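Local coordinates for uncharacterized protein (Legionella longbeachae NSW150, PDB 4JZA), which probably removes the 3-phosphate from phosphatidylinositol 3-phosphate, a phosphoinositide phosphatase activity through which the bacterium may alter the lipid metabolism of its host, at residues His201-Cys205 against Val217-Phe221; Phe497-Leu501 against Ile538-Ile542. All blocks are in the same frame, centred on the assembly; numbering follows the deposited sequence.

Interaction 1: residues His201-Cys205 against Val217-Phe221; sequences HAYFC and VIRDF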
loop_
_atom_site.group_PDB
_atom_site.type_symbol
_atom_site.label_atom_id
_atom_site.label_comp_id
_atom_site.label_asym_id
_atom_site.label_seq_id
_atom_site.Cartn_x
_atom_site.Cartn_y
_atom_site.Cartn_z
ATOM N N HIS A 201 15.369 -22.250 -1.874
ATOM C CA HIS A 201 15.054 -21.205 -0.887
ATOM C C HIS A 201 14.784 -21.844 0.472
ATOM O O HIS A 201 15.260 -21.325 1.500
ATOM C CB HIS A 201 13.825 -20.381 -1.319
ATOM C CG HIS A 201 13.769 -18.988 -0.748
ATOM N ND1 HIS A 201 14.576 -17.963 -1.192
ATOM C CD2 HIS A 201 12.975 -18.441 0.200
ATOM C CE1 HIS A 201 14.282 -16.845 -0.549
ATOM N NE2 HIS A 201 13.325 -17.114 0.314
ATOM N N ALA A 202 14.050 -22.955 0.495
ATOM C CA ALA A 202 13.813 -23.600 1.760
ATOM C C ALA A 202 15.128 -24.128 2.362
ATOM O O ALA A 202 15.335 -24.050 3.603
ATOM C CB ALA A 202 12.813 -24.721 1.629
ATOM N N TYR A 203 16.011 -24.655 1.502
ATOM C CA TYR A 203 17.281 -25.227 1.977
ATOM C C TYR A 203 18.050 -24.192 2.786
ATOM O O TYR A 203 18.317 -24.396 3.948
ATOM C CB TYR A 203 18.146 -25.763 0.823
ATOM C CG TYR A 203 19.414 -26.464 1.276
ATOM C CD1 TYR A 203 19.365 -27.768 1.711
ATOM C CD2 TYR A 203 20.625 -25.850 1.264
ATOM C CE1 TYR A 203 20.479 -28.448 2.129
ATOM C CE2 TYR A 203 21.761 -26.517 1.701
ATOM C CZ TYR A 203 21.684 -27.828 2.124
ATOM O OH TYR A 203 22.776 -28.553 2.586
ATOM N N PHE A 204 18.354 -23.062 2.182
ATOM C CA PHE A 204 19.206 -22.077 2.825
ATOM C C PHE A 204 18.496 -21.360 3.962
ATOM O O PHE A 204 19.110 -21.024 4.965
ATOM C CB PHE A 204 19.720 -21.050 1.799
ATOM C CG PHE A 204 20.744 -21.595 0.839
ATOM C CD1 PHE A 204 22.039 -21.855 1.256
ATOM C CD2 PHE A 204 20.422 -21.835 -0.489
ATOM C CE1 PHE A 204 22.984 -22.362 0.362
ATOM C CE2 PHE A 204 21.361 -22.325 -1.389
ATOM C CZ PHE A 204 22.638 -22.592 -0.964
ATOM N N CYS A 205 17.205 -21.106 3.825
ATOM C CA CYS A 205 16.498 -20.350 4.884
ATOM C C CYS A 205 16.254 -21.200 6.119
ATOM O O CYS A 205 16.038 -20.662 7.182
ATOM C CB CYS A 205 15.180 -19.707 4.383
ATOM S SG CYS A 205 15.455 -18.376 3.181
ATOM N N VAL A 217 28.338 -26.904 3.798
ATOM C CA VAL A 217 27.119 -27.014 2.985
ATOM C C VAL A 217 27.238 -28.073 1.905
ATOM O O VAL A 217 26.382 -28.939 1.797
ATOM C CB VAL A 217 26.732 -25.676 2.341
ATOM C CG1 VAL A 217 25.539 -25.850 1.397
ATOM C CG2 VAL A 217 26.391 -24.677 3.443
ATOM N N ILE A 218 28.319 -28.033 1.130
ATOM C CA ILE A 218 28.537 -29.032 0.076
ATOM C C ILE A 218 28.490 -30.445 0.633
ATOM O O ILE A 218 27.810 -31.297 0.071
ATOM C CB ILE A 218 29.887 -28.830 -0.625
ATOM C CG1 ILE A 218 29.890 -27.471 -1.330
ATOM C CG2 ILE A 218 30.165 -29.977 -1.610
ATOM C CD1 ILE A 218 31.255 -26.848 -1.507
ATOM N N ARG A 219 29.186 -30.671 1.749
ATOM C CA ARG A 219 29.211 -31.991 2.369
ATOM C C ARG A 219 27.811 -32.345 2.843
ATOM O O ARG A 219 27.317 -33.433 2.543
ATOM C CB ARG A 219 30.280 -32.118 3.496
ATOM C CG ARG A 219 31.655 -32.640 3.009
ATOM C CD ARG A 219 32.680 -32.881 4.137
ATOM N NE ARG A 219 32.017 -33.062 5.434
ATOM C CZ ARG A 219 32.009 -32.185 6.445
ATOM N NH1 ARG A 219 32.673 -31.028 6.392
ATOM N NH2 ARG A 219 31.334 -32.481 7.548
ATOM N N ASP A 220 27.152 -31.425 3.554
ATOM C CA ASP A 220 25.787 -31.671 4.018
ATOM C C ASP A 220 24.897 -32.182 2.887
ATOM O O ASP A 220 24.151 -33.138 3.065
ATOM C CB ASP A 220 25.165 -30.397 4.595
ATOM C CG ASP A 220 23.695 -30.576 4.970
ATOM O OD1 ASP A 220 22.818 -30.539 4.068
ATOM O OD2 ASP A 220 23.439 -30.744 6.180
ATOM N N PHE A 221 24.975 -31.536 1.728
ATOM C CA PHE A 221 24.103 -31.897 0.637
ATOM C C PHE A 221 24.474 -33.232 -0.000
ATOM O O PHE A 221 23.581 -34.015 -0.349
ATOM C CB PHE A 221 24.029 -30.805 -0.428
ATOM C CG PHE A 221 22.947 -31.060 -1.424
ATOM C CD1 PHE A 221 21.656 -31.210 -0.999
ATOM C CD2 PHE A 221 23.225 -31.228 -2.754
ATOM C CE1 PHE A 221 20.653 -31.502 -1.888
ATOM C CE2 PHE A 221 22.223 -31.522 -3.657
ATOM C CZ PHE A 221 20.935 -31.665 -3.225
#
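Y203 reaches across to V217, D220 and F221, and so bridges two helices of the phosphoinositide phosphatase insertion domain, 198-206 and 214-234. The short segments approach no closer than 13.0 Å between axes, with their N-to-C directions 123° apart; at that spacing the backbones do not pack directly, and a long side chain has to span the gap. Y203 does so because its CG lies anti to the backbone N, which sends the ring outward to the other helix. V217 sits at the edge of this ring, its CG1 in the ring plane and 3.8 Å from Y203 CE2; the same methyl also meets F204 more loosely, 4.4 Å from its CE1. F221 turns its ring edge to the face of Y203, a T-shaped pair with centroids 6.0 Å apart and planes at 79°. F284, on helix 274-288, makes edge-to-face contacts with both these rings, and M266, on helix 261-270, touches both side chains, so the cluster belongs to a helical core. At the far end of the tyrosine, Y203 OH donates to D220 OD1 at 2.5 Å, while the other carboxylate oxygen, OD2, is hydrogen-bonded to H262 NE2.

Interaction 2: residues Phe497-Leu501 against Ile538-Ile542; sequences FTPGL and IILTI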
loop_
_atom_site.group_PDB
_atom_site.type_symbol
_atom_site.label_atom_id
_atom_site.label_comp_id
_atom_site.label_asym_id
_atom_site.label_seq_id
_atom_site.Cartn_x
_atom_site.Cartn_y
_atom_site.Cartn_z
ATOM N N PHE A 497 -31.221 -22.780 26.169
ATOM C CA PHE A 497 -30.681 -22.063 27.340
ATOM C C PHE A 497 -30.070 -20.698 27.043
ATOM O O PHE A 497 -29.487 -20.073 27.948
ATOM C CB PHE A 497 -29.665 -22.920 28.075
ATOM C CG PHE A 497 -28.609 -23.485 27.197
ATOM C CD1 PHE A 497 -27.515 -22.720 26.849
ATOM C CD2 PHE A 497 -28.710 -24.779 26.712
ATOM C CE1 PHE A 497 -26.526 -23.245 26.041
ATOM C CE2 PHE A 497 -27.726 -25.306 25.901
ATOM C CZ PHE A 497 -26.626 -24.539 25.570
ATOM N N THR A 498 -30.261 -20.231 25.800
ATOM C CA THR A 498 -29.843 -18.904 25.380
ATOM C C THR A 498 -31.033 -17.984 25.059
ATOM O O THR A 498 -31.703 -18.111 24.026
ATOM C CB THR A 498 -28.884 -19.002 24.202
ATOM O OG1 THR A 498 -27.882 -20.009 24.489
ATOM C CG2 THR A 498 -28.211 -17.656 24.007
ATOM N N PRO A 499 -31.314 -17.048 25.964
ATOM C CA PRO A 499 -32.464 -16.196 25.711
ATOM C C PRO A 499 -32.251 -15.357 24.467
ATOM O O PRO A 499 -31.197 -14.788 24.325
ATOM C CB PRO A 499 -32.557 -15.303 26.957
ATOM C CG PRO A 499 -31.561 -15.832 27.946
ATOM C CD PRO A 499 -30.623 -16.755 27.235
ATOM N N GLY A 500 -33.257 -15.292 23.596
ATOM C CA GLY A 500 -33.278 -14.438 22.425
ATOM C C GLY A 500 -32.809 -15.129 21.152
ATOM O O GLY A 500 -32.937 -14.586 20.015
ATOM N N LEU A 501 -32.255 -16.318 21.301
ATOM C CA LEU A 501 -31.575 -16.901 20.180
ATOM C C LEU A 501 -32.579 -17.402 19.178
ATOM O O LEU A 501 -32.379 -17.262 17.983
ATOM C CB LEU A 501 -30.656 -18.020 20.619
ATOM C CG LEU A 501 -29.845 -18.754 19.547
ATOM C CD1 LEU A 501 -28.977 -17.751 18.804
ATOM C CD2 LEU A 501 -28.945 -19.839 20.131
ATOM N N ILE A 538 -26.188 -13.907 16.131
ATOM C CA ILE A 538 -26.226 -15.219 16.719
ATOM C C ILE A 538 -25.024 -15.452 17.610
ATOM O O ILE A 538 -25.181 -15.765 18.787
ATOM C CB ILE A 538 -26.357 -16.303 15.637
ATOM C CG1 ILE A 538 -27.778 -16.260 15.058
ATOM C CG2 ILE A 538 -26.123 -17.698 16.200
ATOM C CD1 ILE A 538 -27.891 -16.865 13.663
ATOM N N ILE A 539 -23.826 -15.291 17.065
ATOM C CA ILE A 539 -22.607 -15.437 17.852
ATOM C C ILE A 539 -22.637 -14.533 19.069
ATOM O O ILE A 539 -22.310 -14.963 20.181
ATOM C CB ILE A 539 -21.346 -15.160 17.001
ATOM C CG1 ILE A 539 -21.199 -16.220 15.902
ATOM C CG2 ILE A 539 -20.075 -15.212 17.837
ATOM C CD1 ILE A 539 -21.169 -17.664 16.365
ATOM N N LEU A 540 -23.036 -13.287 18.873
ATOM C CA LEU A 540 -23.063 -12.365 19.973
ATOM C C LEU A 540 -24.031 -12.772 21.055
ATOM O O LEU A 540 -23.654 -12.721 22.208
ATOM C CB LEU A 540 -23.340 -10.933 19.534
ATOM C CG LEU A 540 -22.147 -10.384 18.766
ATOM C CD1 LEU A 540 -22.628 -9.212 17.950
ATOM C CD2 LEU A 540 -21.002 -9.984 19.688
ATOM N N THR A 541 -25.259 -13.163 20.735
ATOM C CA THR A 541 -26.173 -13.449 21.828
ATOM C C THR A 541 -25.695 -14.752 22.532
ATOM O O THR A 541 -25.748 -14.837 23.757
ATOM C CB THR A 541 -27.688 -13.412 21.454
ATOM O OG1 THR A 541 -28.156 -14.688 21.038
ATOM C CG2 THR A 541 -27.981 -12.402 20.387
ATOM N N ILE A 542 -25.134 -15.710 21.783
ATOM C CA ILE A 542 -24.544 -16.881 22.407
ATOM C C ILE A 542 -23.387 -16.468 23.299
ATOM O O ILE A 542 -23.107 -17.139 24.258
ATOM C CB ILE A 542 -24.071 -17.914 21.378
ATOM C CG1 ILE A 542 -25.275 -18.656 20.826
ATOM C CG2 ILE A 542 -23.140 -18.945 21.978
ATOM C CD1 ILE A 542 -25.005 -19.516 19.613
#
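No ring face or ring edge serves the contact of T498 and L501 with I538, T541 and I542: F497, the one aromatic residue in either segment, brings its ring no nearer than 6.8 Å, from CE1 to I542 CG2. The packing is instead aliphatic, and L501 carries most of it. Its two methyls divide the work, CD1 resting 3.9 Å from I538 CG2 and CD2 3.9 Å from I542 CG1, so the fork is spread over residues one helical turn apart. T541, the residue before I542, adds OG1 at 3.9 Å from L501 CD1, with no hydrogen bond across the segments. In T498 a chi1 of -47° puts OG1 beside the backbone N and CG2 anti to it, toward the helix, and this methyl lies 3.8 Å from T541 O; the hydroxyl bonds elsewhere, to Y494 O. T498 and L501 are the first and last residues of a type II beta turn, with G500 at phi 95° in its third position and a weak bond from L501 N to T498 O, 3.3 Å long. The arrangement is that of a beta turn leading into helix 501-513 and packed on the C-terminal end of helix 524-542, just before strand 545-549.

How the interactions relate
The two contacts are separate: their centres lie 55 Å apart, their nearest atoms about 38 Å, and interaction 1 closes along the chain before interaction 2 opens. Their centres lie 34 and 39 Å from that of the chain, although interaction 1 is itself buried. Interaction 1 belongs to the all-helical packing of the insertion domain, whereas interaction 2 borders the alpha/beta part: its helix runs on to strand 545-549, and the C-x5-R sequence after that strand, running to the start of helix 556-574, is characteristic of cysteine-dependent phosphatases and consistent with a catalytic P-loop. Neither contact contains residues of that motif, so both are structural packing, one largely aromatic and hydrogen-bonded, the other aliphatic.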